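Local coordinates for protein disulfide isomerase (Salmonella enterica subsp. enterica serovar Typhimurium, PDB 3L9U) that probably introduces disulfide bonds into other proteins by handing over its own, as the partner of DsbI in the oxidation of AssT, at residues Val172-Tyr177 with Glu196-Lys201. Numbering follows the deposited sequence.
Sequences VVNGKY and ELATKK
Asn174 and Ala198 supply the direct polar link between the hairpin turn that joins strands 170-173 and 177-179 and the C-terminal end of helix 187-198. The Asn174 amide sends ND2 to Ala198 O at 3.0 Å; the acceptor lies close to the amide plane, yet the donor sits above the carbonyl plane, with a C=O...N angle of 106°. The same ND2 also gives a hydrogen to a water, which in turn donates to Leu197 O and, at 2.6 Å, to Lys200 O. Lys24 NZ also bonds to Ala198 O, and Lys24 N makes a weak bond to Asn174 OD1.

Apolar contacts lie beside this network. Val173 turns CG1 anti to its own backbone N (chi1 -178°), which brings that methyl 3.7 Å from Ala198 N, while CG2 meets Leu197 CD1. Tyr177 packs its CB against Leu197 CD1 at 3.8 Å, and Tyr177 CG touches Leu197 CD2. Further out, the aliphatic part of Lys200 crosses the phenol end of the ring, with CD 3.5 Å from Tyr177 CZ.

Val173 O accepts from the backbone N of both Lys176 and Tyr177, within a classic beta bulge. In this thioredoxin-type fold the helix end thus rests on the hairpin through hydrocarbon, while Asn174 and Lys24 serve Ala198 O and the water serves Leu197 O and Lys200 O; these donors probably help hold the chain end on the hairpin.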
ATOM      1  N   VAL A 172      -9.090   2.617   1.030  1.00  8.26           N
ATOM      2  CA  VAL A 172      -9.817   3.550   1.880  1.00  8.10           C
ATOM      3  C   VAL A 172      -9.753   4.931   1.263  1.00  8.66           C
ATOM      4  O   VAL A 172      -8.702   5.342   0.781  1.00 10.15           O
ATOM      5  CB  VAL A 172      -9.200   3.594   3.300  1.00  8.60           C
ATOM      6  CG1 VAL A 172      -9.955   4.579   4.198  1.00 10.47           C
ATOM      7  CG2 VAL A 172      -9.206   2.200   3.922  1.00 10.83           C
ATOM      8  N   VAL A 173     -10.880   5.640   1.248  1.00  9.33           N
ATOM      9  CA  VAL A 173     -10.908   6.986   0.684  1.00  8.65           C
ATOM     10  C   VAL A 173     -11.084   8.022   1.794  1.00  8.51           C
ATOM     11  O   VAL A 173     -11.978   7.891   2.643  1.00  9.64           O
ATOM     12  CB  VAL A 173     -12.040   7.146  -0.346  1.00  8.93           C
ATOM     13  CG1 VAL A 173     -12.018   8.554  -0.951  1.00 10.01           C
ATOM     14  CG2 VAL A 173     -11.918   6.076  -1.444  1.00 12.14           C
ATOM     15  N   ASN A 174     -10.220   9.039   1.794  1.00  9.35           N
ATOM     16  CA  ASN A 174     -10.238  10.127   2.785  1.00 10.29           C
ATOM     17  C   ASN A 174     -10.098   9.638   4.227  1.00 10.14           C
ATOM     18  O   ASN A 174     -10.498  10.328   5.168  1.00 12.79           O
ATOM     19  CB  ASN A 174     -11.494  10.998   2.642  1.00 11.02           C
ATOM     20  CG  ASN A 174     -11.493  11.816   1.368  1.00 11.75           C
ATOM     21  OD1 ASN A 174     -10.507  11.840   0.639  1.00 14.03           O
ATOM     22  ND2 ASN A 174     -12.606  12.498   1.096  1.00 15.00           N
ATOM     23  N   GLY A 175      -9.525   8.447   4.388  1.00  9.11           N
ATOM     24  CA  GLY A 175      -9.361   7.831   5.691  1.00 10.09           C
ATOM     25  C   GLY A 175     -10.656   7.339   6.310  1.00 10.73           C
ATOM     26  O   GLY A 175     -10.643   6.788   7.411  1.00 12.01           O
ATOM     27  N   LYS A 176     -11.770   7.510   5.596  1.00 10.78           N
ATOM     28  CA  LYS A 176     -13.101   7.325   6.183  1.00 11.76           C
ATOM     29  C   LYS A 176     -13.946   6.212   5.561  1.00 11.06           C
ATOM     30  O   LYS A 176     -14.744   5.578   6.255  1.00 12.45           O
ATOM     31  CB  LYS A 176     -13.880   8.646   6.136  1.00 15.51           C
ATOM     32  CG  LYS A 176     -13.305   9.707   7.044  1.00 21.55           C
ATOM     33  CD  LYS A 176     -14.016  11.041   6.861  0.57 25.25           C
ATOM     34  CE  LYS A 176     -13.461  12.098   7.800  0.32 30.01           C
ATOM     35  NZ  LYS A 176     -14.559  12.784   8.536  0.39 32.56           N
ATOM     36  N   TYR A 177     -13.784   5.983   4.259  1.00  9.58           N
ATOM     37  CA  TYR A 177     -14.665   5.060   3.542  1.00 10.04           C
ATOM     38  C   TYR A 177     -13.870   3.876   3.036  1.00 10.41           C
ATOM     39  O   TYR A 177     -12.956   4.033   2.227  1.00 11.59           O
ATOM     40  CB  TYR A 177     -15.354   5.756   2.367  1.00 11.77           C
ATOM     41  CG  TYR A 177     -16.057   7.028   2.760  1.00 13.35           C
ATOM     42  CD1 TYR A 177     -17.313   6.992   3.345  1.00 17.16           C
ATOM     43  CD2 TYR A 177     -15.457   8.257   2.563  1.00 14.91           C
ATOM     44  CE1 TYR A 177     -17.951   8.150   3.725  1.00 18.49           C
ATOM     45  CE2 TYR A 177     -16.090   9.419   2.930  1.00 16.15           C
ATOM     46  CZ  TYR A 177     -17.335   9.361   3.509  1.00 19.05           C
ATOM     47  OH  TYR A 177     -17.974  10.522   3.877  1.00 23.79           O
ATOM     48  N   GLU A 196     -16.632   9.551  -6.045  1.00 12.96           N
ATOM     49  CA  GLU A 196     -17.853   9.804  -5.284  1.00 14.15           C
ATOM     50  C   GLU A 196     -17.556   9.909  -3.785  1.00 12.93           C
ATOM     51  O   GLU A 196     -18.047  10.811  -3.095  1.00 15.89           O
ATOM     52  CB  GLU A 196     -18.853   8.677  -5.551  1.00 15.33           C
ATOM     53  CG  GLU A 196     -20.187   8.805  -4.835  1.00 17.20           C
ATOM     54  CD  GLU A 196     -21.255   7.928  -5.472  1.00 17.74           C
ATOM     55  OE1 GLU A 196     -21.504   8.086  -6.688  1.00 18.70           O
ATOM     56  OE2 GLU A 196     -21.844   7.081  -4.763  1.00 18.71           O
ATOM     57  N   LEU A 197     -16.746   8.988  -3.276  1.00 12.47           N
ATOM     58  CA  LEU A 197     -16.420   8.982  -1.855  1.00 10.78           C
ATOM     59  C   LEU A 197     -15.561  10.185  -1.484  1.00 12.48           C
ATOM     60  O   LEU A 197     -15.691  10.745  -0.391  1.00 14.14           O
ATOM     61  CB  LEU A 197     -15.688   7.690  -1.487  1.00 11.88           C
ATOM     62  CG  LEU A 197     -16.533   6.419  -1.622  1.00 12.50           C
ATOM     63  CD1 LEU A 197     -15.700   5.173  -1.355  1.00 13.03           C
ATOM     64  CD2 LEU A 197     -17.752   6.482  -0.693  1.00 14.07           C
ATOM     65  N   ALA A 198     -14.695  10.591  -2.408  1.00 12.60           N
ATOM     66  CA  ALA A 198     -13.704  11.625  -2.131  1.00 13.50           C
ATOM     67  C   ALA A 198     -14.346  12.989  -1.973  1.00 14.33           C
ATOM     68  O   ALA A 198     -13.795  13.873  -1.312  1.00 15.02           O
ATOM     69  CB  ALA A 198     -12.660  11.668  -3.240  1.00 14.34           C
ATOM     70  N   THR A 199     -15.517  13.153  -2.580  1.00 15.04           N
ATOM     71  CA  THR A 199     -16.198  14.443  -2.603  1.00 19.04           C
ATOM     72  C   THR A 199     -17.409  14.483  -1.677  1.00 22.61           C
ATOM     73  O   THR A 199     -18.221  15.405  -1.755  1.00 26.13           O
ATOM     74  CB  THR A 199     -16.622  14.836  -4.033  1.00 21.28           C
ATOM     75  OG1 THR A 199     -17.428  13.798  -4.602  1.00 23.03           O
ATOM     76  CG2 THR A 199     -15.399  15.042  -4.908  1.00 22.59           C
ATOM     77  N   LYS A 200     -17.526  13.491  -0.797  1.00 23.35           N
ATOM     78  CA  LYS A 200     -18.537  13.533   0.259  1.00 27.21           C
ATOM     79  C   LYS A 200     -18.139  14.567   1.309  1.00 32.15           C
ATOM     80  O   LYS A 200     -16.976  14.642   1.704  1.00 33.35           O
ATOM     81  CB  LYS A 200     -18.702  12.156   0.913  1.00 26.64           C
ATOM     82  CG  LYS A 200     -19.490  11.153   0.082  1.00 25.87           C
ATOM     83  CD  LYS A 200     -19.520   9.783   0.751  1.00 25.00           C
ATOM     84  CE  LYS A 200     -20.341   8.777  -0.048  1.00 24.46           C
ATOM     85  NZ  LYS A 200     -21.792   9.137  -0.069  1.00 23.52           N
ATOM     86  N   LYS A 201     -19.108  15.365   1.750  1.00 35.09           N
ATOM     87  CA  LYS A 201     -18.868  16.374   2.775  1.00 38.76           C
ATOM     88  C   LYS A 201     -18.290  15.744   4.038  1.00 39.85           C
ATOM     89  O   LYS A 201     -18.649  14.623   4.405  1.00 40.18           O
ATOM     90  CB  LYS A 201     -20.170  17.107   3.111  1.00 41.82           C
ATOM     91  CG  LYS A 201     -20.061  18.098   4.256  1.00 44.92           C
ATOM     92  CD  LYS A 201     -21.421  18.328   4.902  1.00 47.41           C
ATOM     93  CE  LYS A 201     -21.434  19.597   5.737  1.00 48.98           C
ATOM     94  NZ  LYS A 201     -20.211  19.723   6.579  1.00 50.11           N
TER
HETATM   95  O   HOH W   1     -15.164  12.714   1.757  1.00 32.18           O